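Local coordinates for protein glycerol dehydratase (Clostridium butyricum, PDB 1R8W) that probably acts as a glycyl-radical lyase that dehydrates glycerol to 3-hydroxypropionaldehyde without the help of coenzyme B12, at residues A[2-7]-A[392-397]; A[378-383]-A[722-727]; A[419-424]-A[541-546]; A[735-740]-A[757-762]. All coordinates share one frame; numbering follows the deposited sequence.

Interactions 2 and 4 are buried, whereas 1 and 3 are partly buried. Interactions 1, 2 and 4 cluster around the six-stranded mixed sheet: 392-397 belongs to the crossover helix that follows strand 375-380 of interaction 2, and helix 712-728 of interaction 2 leads into strand 733-738 of interaction 4. Thr-396 packs on Phe-736, and so do Leu-722 and Ile-723. Interaction 3 ties a helix-linking turn to a strand of another sheet, its centre about 33 Å from that of interaction 4. Near the surface, interaction 1 relies on a carboxylate and water; interaction 2 is mainly apolar, with one arginine-to-carbonyl bond; interaction 3 centres on a tyrosine, and interaction 4 on an asparagine amide beside the probable radical loop.

Interaction 1. Residues A[2-7]-A[392-397]; sequences ISKGFS and AAELTR
The Phe-6 ring presents its edge to the helix, with Leu-395 N near the ring plane, 3.9 Å from CZ, while the Arg-397 guanidinium turns its own edge to Ser-3 OG. These groups fasten the N-terminal arm to helix 386-397, the crossover helix of a beta-alpha-beta unit between parallel strands 375-380 and 404-407. The third flat group, the Glu-394 carboxylate, lies between them and carries most of the polar contact. Its OE1 accepts from Gly-5 N at 3.1 Å through the syn lone pair. Its OE2 takes Lys-4 N at 3.1 Å, and this donor stands above the carboxylate plane, 40° out of it. A glutamate suits the place because an extended chain carries both oxygens from the helix to two successive backbone amides; Arg-391 makes a salt bridge to OE2 and would probably help keep the group charged. Gly-5 has positive phi, which glycine tolerates. The Phe-6 ring and the Glu-394 chain run alongside each other, pointing opposite ways, CZ lying 3.9 Å from CB, and helix 357-369 also packs against the ring. Water 1 links Ile-2 O with Glu-394 OE2. Arg-397, CG anti to its own N and the chain bent at chi3 (-86°), donates from NH1 to Ser-3 OG at 3.3 Å, and water 2 joins that same OG to NH2.

Interaction 2. Residues A[378-383]-A[722-727]; sequences VRIWNK and LIRSYF
Ile-380 is the first residue of 378-383 to meet the helix, and its two branches divide the work. It ends strand 375-380 of the mixed sheet, and its partner, helix 712-728, is the crossover between parallel strands 702-705 and 733-738; in glycyl radical enzymes such units build an alpha/beta barrel from two halves. The strand and helix segments run 60° apart in direction, with axes 11.6 Å apart at closest. The longer branch of Ile-380, CG1 beside the backbone N (chi1 -71°) and then extended, brings CD1 within 4.0 Å of Ile-723 CG2. The shorter branch goes to Phe-727, CG2 resting 3.9 Å from CD2, and Ile-380 CB lies at the ring edge in its plane. Ile-723 CG2 sits over one face of that ring, displaced toward its rim, so the three side chains interlock; branched aliphatics and a flat ring fill a buried helix-on-sheet interface without leaving polar groups to satisfy. At Trp-381 the strand has ended; its carbonyl O lies within reach of Arg-724, while its side chain starts away from the helix, the indole NE1 bonding Asp-353. Asn-382 O follows near the same arginine. Arg-724, partly exposed, has the length to reach this loop, its chain bent at chi2, with NH2 weakly bonded to Thr-384 O. Its NH1 donates to Trp-381 O at 3.2 Å, from above the carbonyl plane.

Interaction 3. Residues A[419-424]-A[541-546]; sequences GLTLED and AEYNFS
A helix-to-helix turn, closed by a Schellman motif at Gly-419 and an N-cap at Thr-421, receives the side chain of Tyr-543 from the start of strand 543-551. This strand belongs to a mixed sheet, in which it runs parallel to strand 442-443. Positive phi at Gly-419 would press a side chain against the preceding carbonyl, which explains the glycine; its own O approaches Tyr-543 CE2 at 3.7 Å. Leu-420 has CG beside the backbone N (chi1 -47°), which helps bring one methyl, CD2, over the centre of the tyrosine ring, 12° off the normal, in a tight CH-pi contact, although a spacing this close is uncertain at this resolution. The same methyl sits at the edge of the Phe-545 ring, 4.2 Å from CZ. Glu-542 CG covers the opposite face of Tyr-543, so the ring is sandwiched between two aliphatic groups. A tyrosine suits the place because its face meets leucine while its hydroxyl reaches the polar helix start. There Thr-421 OG1 accepts from Asp-424 N at 3.2 Å, capping the helix, and Thr-421 N points a weak bond at the phenol oxygen. Asp-424 is held toward the ring edge, its carboxylate perpendicular to the ring; Lys-441 and Lys-438 form long, weak ion pairs with it and may favour its charged form. Tyr-543 OH donates to Asp-424 OD2, the modelled 2.5 Å being very short.

Interaction 4. Residues A[735-740]-A[757-762]; sequences QFNVID and LIVRVA
Asn-737 and Arg-760 bring the two backbones nearest, their CA atoms 5.9 Å apart, where strands 735-738 and 758-760 run roughly antiparallel at 138° with axes 7.0 Å apart. That separation exceeds ordinary strand pairing, and the Asn-737 side chain fills it, its amide standing in for a backbone partner. OD1 accepts from Arg-760 N at 2.9 Å in the carbonyl plane, on a lone pair. ND2 returns a bond to Arg-760 O, also 2.9 Å and close to the amide plane. Both bonds are fairly straight, and together they fix the rotation of the amide; asparagine suits the place because it offers a donor and an acceptor side by side. Further along, Ile-739 CG1 lies anti to its own N (chi1 -166°), and this extended branch brings CD1 against both Leu-757 CD1, 3.7 Å away, and Val-759 CG2, at 3.9 Å. Leu-744 of helix 741-749 touches all three side chains, closing an aliphatic patch. At the other end Gln-735 lies roughly perpendicular to the Arg-760 chain, its amide standing at the guanidinium edge with the planes 78° apart. Arg-760 NH1 bonds Ser-765 OG, spanning the turn between strands 758-760 and 765-767. This two-stranded antiparallel hairpin holds Gly-763, the predicted radical site; the Asn-737 and Arg-760 bonds thus join strand 733-738 to the hairpin whose turn is probably the glycyl radical loop of the family.

Interaction 1. Residues A[2-7]-A[392-397]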
loop_
_atom_site.group_PDB
_atom_site.type_symbol
_atom_site.label_atom_id
_atom_site.label_comp_id
_atom_site.label_asym_id
_atom_site.label_seq_id
_atom_site.Cartn_x
_atom_site.Cartn_y
_atom_site.Cartn_z
ATOM N N ILE A 2 38.695 -45.726 0.174
ATOM C CA ILE A 2 38.149 -46.978 -0.429
ATOM C C ILE A 2 37.068 -46.638 -1.454
ATOM O O ILE A 2 35.919 -46.384 -1.089
ATOM C CB ILE A 2 37.511 -47.910 0.645
ATOM C CG1 ILE A 2 38.434 -48.036 1.860
ATOM C CG2 ILE A 2 37.252 -49.297 0.053
ATOM C CD1 ILE A 2 38.461 -46.804 2.753
ATOM N N SER A 3 37.439 -46.629 -2.732
ATOM C CA SER A 3 36.487 -46.336 -3.801
ATOM C C SER A 3 35.507 -47.489 -3.939
ATOM O O SER A 3 35.883 -48.652 -3.801
ATOM C CB SER A 3 37.211 -46.135 -5.131
ATOM O OG SER A 3 38.040 -44.989 -5.091
ATOM N N LYS A 4 34.250 -47.165 -4.214
ATOM C CA LYS A 4 33.224 -48.183 -4.373
ATOM C C LYS A 4 32.558 -48.056 -5.739
ATOM O O LYS A 4 31.711 -48.873 -6.103
ATOM C CB LYS A 4 32.181 -48.052 -3.263
ATOM C CG LYS A 4 32.775 -48.132 -1.870
ATOM C CD LYS A 4 31.689 -48.229 -0.817
ATOM C CE LYS A 4 32.278 -48.529 0.555
ATOM N NZ LYS A 4 31.229 -48.984 1.518
ATOM N N GLY A 5 32.953 -47.033 -6.492
ATOM C CA GLY A 5 32.383 -46.816 -7.808
ATOM C C GLY A 5 30.898 -46.531 -7.723
ATOM O O GLY A 5 30.324 -46.506 -6.633
ATOM N N PHE A 6 30.262 -46.319 -8.868
ATOM C CA PHE A 6 28.837 -46.031 -8.867
ATOM C C PHE A 6 28.020 -47.036 -9.669
ATOM O O PHE A 6 28.513 -47.637 -10.620
ATOM C CB PHE A 6 28.590 -44.614 -9.401
ATOM C CG PHE A 6 29.296 -43.541 -8.618
ATOM C CD1 PHE A 6 30.564 -43.113 -8.986
ATOM C CD2 PHE A 6 28.703 -42.983 -7.489
ATOM C CE1 PHE A 6 31.233 -42.144 -8.243
ATOM C CE2 PHE A 6 29.365 -42.014 -6.739
ATOM C CZ PHE A 6 30.632 -41.594 -7.117
ATOM N N SER A 7 26.767 -47.217 -9.267
ATOM C CA SER A 7 25.865 -48.134 -9.951
ATOM C C SER A 7 25.388 -47.494 -11.256
ATOM O O SER A 7 25.695 -46.332 -11.536
ATOM C CB SER A 7 24.669 -48.459 -9.055
ATOM O OG SER A 7 23.919 -47.292 -8.770
ATOM N N ALA A 392 31.909 -38.405 -1.121
ATOM C CA ALA A 392 31.729 -37.104 -1.756
ATOM C C ALA A 392 32.961 -36.835 -2.617
ATOM O O ALA A 392 32.864 -36.259 -3.705
ATOM C CB ALA A 392 31.575 -36.026 -0.703
ATOM N N ALA A 393 34.118 -37.260 -2.118
ATOM C CA ALA A 393 35.367 -37.094 -2.849
ATOM C C ALA A 393 35.293 -37.886 -4.161
ATOM O O ALA A 393 35.717 -37.392 -5.204
ATOM C CB ALA A 393 36.538 -37.567 -2.001
ATOM N N GLU A 394 34.760 -39.108 -4.114
ATOM C CA GLU A 394 34.624 -39.904 -5.337
ATOM C C GLU A 394 33.800 -39.129 -6.345
ATOM O O GLU A 394 34.135 -39.072 -7.525
ATOM C CB GLU A 394 33.890 -41.220 -5.095
ATOM C CG GLU A 394 34.702 -42.337 -4.520
ATOM C CD GLU A 394 34.048 -43.678 -4.771
ATOM O OE1 GLU A 394 34.118 -44.163 -5.922
ATOM O OE2 GLU A 394 33.451 -44.237 -3.824
ATOM N N LEU A 395 32.698 -38.552 -5.880
ATOM C CA LEU A 395 31.830 -37.790 -6.761
ATOM C C LEU A 395 32.607 -36.637 -7.385
ATOM O O LEU A 395 32.459 -36.357 -8.572
ATOM C CB LEU A 395 30.615 -37.264 -5.989
ATOM C CG LEU A 395 29.641 -36.362 -6.753
ATOM C CD1 LEU A 395 29.208 -37.023 -8.065
ATOM C CD2 LEU A 395 28.441 -36.077 -5.868
ATOM N N THR A 396 33.444 -35.978 -6.585
ATOM C CA THR A 396 34.246 -34.861 -7.078
ATOM C C THR A 396 35.172 -35.318 -8.201
ATOM O O THR A 396 35.348 -34.620 -9.200
ATOM C CB THR A 396 35.104 -34.248 -5.952
ATOM O OG1 THR A 396 34.250 -33.610 -4.995
ATOM C CG2 THR A 396 36.092 -33.233 -6.521
ATOM N N ARG A 397 35.759 -36.496 -8.028
ATOM C CA ARG A 397 36.669 -37.056 -9.021
ATOM C C ARG A 397 35.997 -37.225 -10.387
ATOM O O ARG A 397 36.668 -37.191 -11.421
ATOM C CB ARG A 397 37.199 -38.404 -8.530
ATOM C CG ARG A 397 37.981 -39.188 -9.556
ATOM C CD ARG A 397 37.910 -40.665 -9.236
ATOM N NE ARG A 397 38.923 -41.083 -8.283
ATOM C CZ ARG A 397 38.833 -42.177 -7.536
ATOM N NH1 ARG A 397 37.770 -42.962 -7.624
ATOM N NH2 ARG A 397 39.817 -42.492 -6.708
HETATM O O HOH W 1 33.702 -44.128 -1.170
HETATM O O HOH W 2 40.365 -45.055 -6.029
#

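Interaction 2. Residues A[378-383]-A[722-727]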
loop_
_atom_site.group_PDB
_atom_site.type_symbol
_atom_site.label_atom_id
_atom_site.label_comp_id
_atom_site.label_asym_id
_atom_site.label_seq_id
_atom_site.Cartn_x
_atom_site.Cartn_y
_atom_site.Cartn_z
ATOM N N VAL A 378 27.218 -30.826 0.192
ATOM C CA VAL A 378 27.299 -31.675 1.366
ATOM C C VAL A 378 27.741 -30.829 2.542
ATOM O O VAL A 378 28.527 -29.891 2.392
ATOM C CB VAL A 378 28.304 -32.848 1.188
ATOM C CG1 VAL A 378 27.915 -33.694 -0.015
ATOM C CG2 VAL A 378 29.713 -32.316 1.029
ATOM N N ARG A 379 27.211 -31.150 3.713
ATOM C CA ARG A 379 27.581 -30.432 4.914
ATOM C C ARG A 379 28.657 -31.229 5.612
ATOM O O ARG A 379 28.575 -32.452 5.730
ATOM C CB ARG A 379 26.371 -30.246 5.827
ATOM C CG ARG A 379 25.516 -29.062 5.437
ATOM C CD ARG A 379 24.323 -28.905 6.351
ATOM N NE ARG A 379 24.714 -28.941 7.753
ATOM C CZ ARG A 379 23.871 -28.772 8.762
ATOM N NH1 ARG A 379 22.588 -28.544 8.513
ATOM N NH2 ARG A 379 24.303 -28.859 10.016
ATOM N N ILE A 380 29.682 -30.529 6.070
ATOM C CA ILE A 380 30.780 -31.182 6.749
ATOM C C ILE A 380 31.042 -30.556 8.102
ATOM O O ILE A 380 31.039 -29.335 8.241
ATOM C CB ILE A 380 32.045 -31.114 5.876
ATOM C CG1 ILE A 380 31.868 -32.055 4.682
ATOM C CG2 ILE A 380 33.280 -31.465 6.689
ATOM C CD1 ILE A 380 32.993 -32.009 3.712
ATOM N N TRP A 381 31.237 -31.402 9.105
ATOM C CA TRP A 381 31.526 -30.927 10.447
ATOM C C TRP A 381 32.499 -31.878 11.117
ATOM O O TRP A 381 32.824 -32.920 10.557
ATOM C CB TRP A 381 30.245 -30.786 11.273
ATOM C CG TRP A 381 29.572 -32.062 11.660
ATOM C CD1 TRP A 381 29.002 -32.981 10.827
ATOM C CD2 TRP A 381 29.314 -32.512 12.995
ATOM N NE1 TRP A 381 28.395 -33.975 11.563
ATOM C CE2 TRP A 381 28.572 -33.708 12.896
ATOM C CE3 TRP A 381 29.633 -32.015 14.266
ATOM C CZ2 TRP A 381 28.141 -34.417 14.026
ATOM C CZ3 TRP A 381 29.206 -32.716 15.387
ATOM C CH2 TRP A 381 28.468 -33.904 15.260
ATOM N N ASN A 382 32.961 -31.519 12.312
ATOM C CA ASN A 382 33.939 -32.324 13.035
ATOM C C ASN A 382 33.685 -33.822 13.099
ATOM O O ASN A 382 34.628 -34.605 13.027
ATOM C CB ASN A 382 34.124 -31.788 14.454
ATOM C CG ASN A 382 34.980 -30.533 14.497
ATOM O OD1 ASN A 382 35.290 -30.017 15.571
ATOM N ND2 ASN A 382 35.364 -30.038 13.330
ATOM N N LYS A 383 32.426 -34.228 13.228
ATOM C CA LYS A 383 32.124 -35.649 13.317
ATOM C C LYS A 383 31.544 -36.284 12.053
ATOM O O LYS A 383 30.907 -37.338 12.123
ATOM C CB LYS A 383 31.190 -35.916 14.498
ATOM C CG LYS A 383 31.783 -35.624 15.869
ATOM C CD LYS A 383 30.772 -35.960 16.959
ATOM C CE LYS A 383 31.228 -35.481 18.327
ATOM N NZ LYS A 383 30.178 -35.668 19.376
ATOM N N LEU A 722 42.738 -31.957 2.323
ATOM C CA LEU A 722 42.766 -30.578 1.859
ATOM C C LEU A 722 41.538 -29.876 2.435
ATOM O O LEU A 722 41.636 -28.806 3.039
ATOM C CB LEU A 722 42.721 -30.535 0.333
ATOM C CG LEU A 722 42.934 -29.161 -0.304
ATOM C CD1 LEU A 722 44.406 -28.789 -0.208
ATOM C CD2 LEU A 722 42.500 -29.186 -1.763
ATOM N N ILE A 723 40.385 -30.515 2.260
ATOM C CA ILE A 723 39.118 -29.991 2.745
ATOM C C ILE A 723 39.117 -29.823 4.263
ATOM O O ILE A 723 38.755 -28.765 4.776
ATOM C CB ILE A 723 37.958 -30.922 2.333
ATOM C CG1 ILE A 723 37.834 -30.948 0.805
ATOM C CG2 ILE A 723 36.662 -30.469 2.988
ATOM C CD1 ILE A 723 36.813 -31.936 0.295
ATOM N N ARG A 724 39.518 -30.870 4.976
ATOM C CA ARG A 724 39.565 -30.838 6.436
ATOM C C ARG A 724 40.411 -29.681 6.965
ATOM O O ARG A 724 39.988 -28.954 7.867
ATOM C CB ARG A 724 40.129 -32.154 6.976
ATOM C CG ARG A 724 39.200 -33.345 6.861
ATOM C CD ARG A 724 38.025 -33.177 7.786
ATOM N NE ARG A 724 37.267 -34.411 7.953
ATOM C CZ ARG A 724 36.198 -34.527 8.739
ATOM N NH1 ARG A 724 35.758 -33.475 9.429
ATOM N NH2 ARG A 724 35.572 -35.695 8.841
ATOM N N SER A 725 41.605 -29.517 6.401
ATOM C CA SER A 725 42.522 -28.462 6.817
ATOM C C SER A 725 41.953 -27.083 6.566
ATOM O O SER A 725 42.083 -26.194 7.400
ATOM C CB SER A 725 43.855 -28.585 6.081
ATOM O OG SER A 725 44.444 -29.848 6.318
ATOM N N TYR A 726 41.334 -26.899 5.408
ATOM C CA TYR A 726 40.762 -25.607 5.079
ATOM C C TYR A 726 39.607 -25.269 6.032
ATOM O O TYR A 726 39.471 -24.128 6.472
ATOM C CB TYR A 726 40.293 -25.595 3.617
ATOM C CG TYR A 726 39.610 -24.313 3.203
ATOM C CD1 TYR A 726 40.269 -23.088 3.286
ATOM C CD2 TYR A 726 38.286 -24.320 2.758
ATOM C CE1 TYR A 726 39.630 -21.904 2.942
ATOM C CE2 TYR A 726 37.642 -23.145 2.411
ATOM C CZ TYR A 726 38.317 -21.941 2.505
ATOM O OH TYR A 726 37.675 -20.777 2.157
ATOM N N PHE A 727 38.790 -26.261 6.366
ATOM C CA PHE A 727 37.670 -26.031 7.272
ATOM C C PHE A 727 38.111 -25.884 8.722
ATOM O O PHE A 727 37.478 -25.165 9.485
ATOM C CB PHE A 727 36.637 -27.157 7.151
ATOM C CG PHE A 727 35.770 -27.055 5.929
ATOM C CD1 PHE A 727 35.922 -25.997 5.034
ATOM C CD2 PHE A 727 34.792 -28.007 5.676
ATOM C CE1 PHE A 727 35.111 -25.889 3.906
ATOM C CE2 PHE A 727 33.973 -27.910 4.550
ATOM C CZ PHE A 727 34.135 -26.848 3.662
#

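Interaction 3. Residues A[419-424]-A[541-546]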
loop_
_atom_site.group_PDB
_atom_site.type_symbol
_atom_site.label_atom_id
_atom_site.label_comp_id
_atom_site.label_asym_id
_atom_site.label_seq_id
_atom_site.Cartn_x
_atom_site.Cartn_y
_atom_site.Cartn_z
ATOM N N GLY A 419 21.363 -13.901 14.791
ATOM C CA GLY A 419 20.044 -13.967 15.387
ATOM C C GLY A 419 19.326 -15.304 15.408
ATOM O O GLY A 419 18.270 -15.404 16.031
ATOM N N LEU A 420 19.859 -16.327 14.745
ATOM C CA LEU A 420 19.176 -17.614 14.756
ATOM C C LEU A 420 19.466 -18.352 16.051
ATOM O O LEU A 420 20.530 -18.186 16.640
ATOM C CB LEU A 420 19.626 -18.505 13.592
ATOM C CG LEU A 420 19.733 -18.004 12.152
ATOM C CD1 LEU A 420 19.634 -19.200 11.223
ATOM C CD2 LEU A 420 18.643 -17.028 11.836
ATOM N N THR A 421 18.514 -19.158 16.502
ATOM C CA THR A 421 18.731 -19.946 17.703
ATOM C C THR A 421 19.758 -21.002 17.299
ATOM O O THR A 421 19.971 -21.251 16.108
ATOM C CB THR A 421 17.451 -20.665 18.150
ATOM O OG1 THR A 421 16.939 -21.438 17.059
ATOM C CG2 THR A 421 16.399 -19.671 18.592
ATOM N N LEU A 422 20.397 -21.624 18.277
ATOM C CA LEU A 422 21.386 -22.647 17.977
ATOM C C LEU A 422 20.746 -23.827 17.226
ATOM O O LEU A 422 21.373 -24.435 16.356
ATOM C CB LEU A 422 22.037 -23.121 19.272
ATOM C CG LEU A 422 23.086 -24.227 19.189
ATOM C CD1 LEU A 422 24.188 -23.838 18.225
ATOM C CD2 LEU A 422 23.644 -24.470 20.584
ATOM N N GLU A 423 19.499 -24.141 17.557
ATOM C CA GLU A 423 18.789 -25.237 16.903
ATOM C C GLU A 423 18.496 -24.954 15.428
ATOM O O GLU A 423 18.657 -25.840 14.590
ATOM C CB GLU A 423 17.483 -25.549 17.640
ATOM C CG GLU A 423 17.686 -26.195 19.003
ATOM C CD GLU A 423 18.173 -25.217 20.070
ATOM O OE1 GLU A 423 18.781 -25.683 21.062
ATOM O OE2 GLU A 423 17.939 -23.990 19.931
ATOM N N ASP A 424 18.067 -23.730 15.117
ATOM C CA ASP A 424 17.778 -23.344 13.739
ATOM C C ASP A 424 19.052 -23.315 12.910
ATOM O O ASP A 424 19.064 -23.773 11.771
ATOM C CB ASP A 424 17.104 -21.971 13.678
ATOM C CG ASP A 424 15.615 -22.037 13.966
ATOM O OD1 ASP A 424 15.031 -23.128 13.809
ATOM O OD2 ASP A 424 15.022 -20.999 14.331
ATOM N N ALA A 541 8.083 -13.518 7.565
ATOM C CA ALA A 541 9.066 -14.520 7.966
ATOM C C ALA A 541 9.678 -14.258 9.337
ATOM O O ALA A 541 9.824 -13.115 9.765
ATOM C CB ALA A 541 10.172 -14.622 6.922
ATOM N N GLU A 542 10.035 -15.344 10.011
ATOM C CA GLU A 542 10.652 -15.292 11.323
ATOM C C GLU A 542 11.976 -14.546 11.192
ATOM O O GLU A 542 12.281 -13.654 11.980
ATOM C CB GLU A 542 10.891 -16.725 11.813
ATOM C CG GLU A 542 11.650 -16.856 13.123
ATOM C CD GLU A 542 10.907 -16.249 14.296
ATOM O OE1 GLU A 542 9.719 -16.591 14.481
ATOM O OE2 GLU A 542 11.509 -15.437 15.034
ATOM N N TYR A 543 12.750 -14.914 10.175
ATOM C CA TYR A 543 14.050 -14.300 9.923
ATOM C C TYR A 543 14.044 -13.505 8.621
ATOM O O TYR A 543 13.559 -13.980 7.594
ATOM C CB TYR A 543 15.137 -15.377 9.845
ATOM C CG TYR A 543 15.266 -16.236 11.083
ATOM C CD1 TYR A 543 15.026 -17.609 11.027
ATOM C CD2 TYR A 543 15.656 -15.685 12.304
ATOM C CE1 TYR A 543 15.175 -18.416 12.155
ATOM C CE2 TYR A 543 15.804 -16.480 13.441
ATOM C CZ TYR A 543 15.565 -17.845 13.359
ATOM O OH TYR A 543 15.724 -18.640 14.469
ATOM N N ASN A 544 14.607 -12.301 8.667
ATOM C CA ASN A 544 14.667 -11.421 7.505
ATOM C C ASN A 544 16.064 -10.830 7.259
ATOM O O ASN A 544 16.669 -10.245 8.160
ATOM C CB ASN A 544 13.657 -10.283 7.679
ATOM C CG ASN A 544 12.233 -10.731 7.457
ATOM O OD1 ASN A 544 11.815 -10.947 6.327
ATOM N ND2 ASN A 544 11.480 -10.881 8.537
ATOM N N PHE A 545 16.570 -10.982 6.039
ATOM C CA PHE A 545 17.880 -10.439 5.685
ATOM C C PHE A 545 17.884 -9.906 4.256
ATOM O O PHE A 545 16.902 -10.028 3.536
ATOM C CB PHE A 545 18.974 -11.511 5.793
ATOM C CG PHE A 545 19.056 -12.176 7.133
ATOM C CD1 PHE A 545 18.438 -13.408 7.354
ATOM C CD2 PHE A 545 19.759 -11.582 8.180
ATOM C CE1 PHE A 545 18.525 -14.042 8.605
ATOM C CE2 PHE A 545 19.849 -12.205 9.430
ATOM C CZ PHE A 545 19.231 -13.437 9.641
ATOM N N SER A 546 18.999 -9.298 3.873
ATOM C CA SER A 546 19.229 -8.796 2.520
ATOM C C SER A 546 20.714 -9.086 2.324
ATOM O O SER A 546 21.526 -8.741 3.186
ATOM C CB SER A 546 18.955 -7.296 2.420
ATOM O OG SER A 546 17.569 -7.027 2.511
#

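Interaction 4. Residues A[735-740]-A[757-762]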
loop_
_atom_site.group_PDB
_atom_site.type_symbol
_atom_site.label_atom_id
_atom_site.label_comp_id
_atom_site.label_asym_id
_atom_site.label_seq_id
_atom_site.Cartn_x
_atom_site.Cartn_y
_atom_site.Cartn_z
ATOM N N GLN A 735 34.881 -25.793 -3.505
ATOM C CA GLN A 735 34.352 -26.715 -4.501
ATOM C C GLN A 735 35.447 -26.904 -5.535
ATOM O O GLN A 735 36.264 -26.004 -5.742
ATOM C CB GLN A 735 33.097 -26.135 -5.143
ATOM C CG GLN A 735 33.328 -24.820 -5.847
ATOM C CD GLN A 735 32.039 -24.088 -6.129
ATOM O OE1 GLN A 735 32.015 -23.116 -6.885
ATOM N NE2 GLN A 735 30.953 -24.546 -5.514
ATOM N N PHE A 736 35.467 -28.059 -6.192
ATOM C CA PHE A 736 36.517 -28.333 -7.158
ATOM C C PHE A 736 36.132 -28.752 -8.571
ATOM O O PHE A 736 35.181 -29.509 -8.782
ATOM C CB PHE A 736 37.451 -29.422 -6.625
ATOM C CG PHE A 736 37.796 -29.283 -5.178
ATOM C CD1 PHE A 736 36.965 -29.814 -4.202
ATOM C CD2 PHE A 736 38.955 -28.628 -4.790
ATOM C CE1 PHE A 736 37.286 -29.694 -2.855
ATOM C CE2 PHE A 736 39.282 -28.502 -3.446
ATOM C CZ PHE A 736 38.449 -29.035 -2.477
ATOM N N ASN A 737 36.908 -28.253 -9.530
ATOM C CA ASN A 737 36.765 -28.629 -10.922
ATOM C C ASN A 737 37.893 -29.657 -11.070
ATOM O O ASN A 737 39.005 -29.435 -10.589
ATOM C CB ASN A 737 37.037 -27.450 -11.860
ATOM C CG ASN A 737 35.771 -26.877 -12.471
ATOM O OD1 ASN A 737 34.879 -27.615 -12.890
ATOM N ND2 ASN A 737 35.696 -25.555 -12.544
ATOM N N VAL A 738 37.602 -30.793 -11.690
ATOM C CA VAL A 738 38.604 -31.829 -11.901
ATOM C C VAL A 738 38.481 -32.162 -13.372
ATOM O O VAL A 738 37.743 -33.064 -13.750
ATOM C CB VAL A 738 38.307 -33.096 -11.066
ATOM C CG1 VAL A 738 39.354 -34.163 -11.345
ATOM C CG2 VAL A 738 38.298 -32.755 -9.591
ATOM N N ILE A 739 39.198 -31.424 -14.209
ATOM C CA ILE A 739 39.103 -31.649 -15.637
ATOM C C ILE A 739 40.397 -31.362 -16.393
ATOM O O ILE A 739 41.231 -30.563 -15.958
ATOM C CB ILE A 739 37.977 -30.781 -16.222
ATOM C CG1 ILE A 739 37.643 -31.247 -17.636
ATOM C CG2 ILE A 739 38.396 -29.315 -16.218
ATOM C CD1 ILE A 739 36.454 -30.555 -18.224
ATOM N N ASP A 740 40.548 -32.021 -17.535
ATOM C CA ASP A 740 41.727 -31.852 -18.374
ATOM C C ASP A 740 41.529 -30.669 -19.322
ATOM O O ASP A 740 40.507 -30.567 -20.002
ATOM C CB ASP A 740 41.979 -33.132 -19.178
ATOM C CG ASP A 740 43.332 -33.135 -19.860
ATOM O OD1 ASP A 740 43.571 -32.260 -20.722
ATOM O OD2 ASP A 740 44.159 -34.014 -19.528
ATOM N N LEU A 757 29.261 -32.314 -21.571
ATOM C CA LEU A 757 30.385 -31.874 -20.754
ATOM C C LEU A 757 29.917 -30.832 -19.738
ATOM O O LEU A 757 29.542 -29.719 -20.108
ATOM C CB LEU A 757 31.473 -31.261 -21.640
ATOM C CG LEU A 757 32.601 -30.531 -20.909
ATOM C CD1 LEU A 757 33.422 -31.524 -20.102
ATOM C CD2 LEU A 757 33.473 -29.803 -21.916
ATOM N N ILE A 758 29.940 -31.196 -18.461
ATOM C CA ILE A 758 29.519 -30.282 -17.406
ATOM C C ILE A 758 30.741 -29.750 -16.673
ATOM O O ILE A 758 31.678 -30.497 -16.391
ATOM C CB ILE A 758 28.587 -30.983 -16.382
ATOM C CG1 ILE A 758 27.314 -31.470 -17.075
ATOM C CG2 ILE A 758 28.219 -30.016 -15.266
ATOM C CD1 ILE A 758 26.523 -30.359 -17.746
ATOM N N VAL A 759 30.725 -28.457 -16.363
ATOM C CA VAL A 759 31.840 -27.825 -15.666
ATOM C C VAL A 759 31.351 -26.860 -14.579
ATOM O O VAL A 759 30.242 -26.327 -14.660
ATOM C CB VAL A 759 32.761 -27.087 -16.684
ATOM C CG1 VAL A 759 32.932 -25.625 -16.312
ATOM C CG2 VAL A 759 34.107 -27.775 -16.740
ATOM N N ARG A 760 32.185 -26.640 -13.564
ATOM C CA ARG A 760 31.842 -25.753 -12.456
ATOM C C ARG A 760 32.176 -24.299 -12.762
ATOM O O ARG A 760 33.319 -23.979 -13.087
ATOM C CB ARG A 760 32.604 -26.173 -11.200
ATOM C CG ARG A 760 32.040 -25.598 -9.917
ATOM C CD ARG A 760 30.635 -26.147 -9.672
ATOM N NE ARG A 760 30.168 -25.863 -8.323
ATOM C CZ ARG A 760 28.992 -26.242 -7.837
ATOM N NH1 ARG A 760 28.142 -26.928 -8.589
ATOM N NH2 ARG A 760 28.672 -25.933 -6.591
ATOM N N VAL A 761 31.187 -23.417 -12.666
ATOM C CA VAL A 761 31.434 -21.996 -12.910
ATOM C C VAL A 761 31.801 -21.370 -11.559
ATOM O O VAL A 761 32.975 -21.222 -11.247
ATOM C CB VAL A 761 30.192 -21.284 -13.519
ATOM C CG1 VAL A 761 30.522 -19.832 -13.833
ATOM C CG2 VAL A 761 29.753 -21.993 -14.788
ATOM N N ALA A 762 30.797 -21.026 -10.755
ATOM C CA ALA A 762 31.029 -20.445 -9.433
ATOM C C ALA A 762 29.791 -20.641 -8.559
ATOM O O ALA A 762 28.857 -19.830 -8.588
ATOM C CB ALA A 762 31.364 -18.960 -9.553
#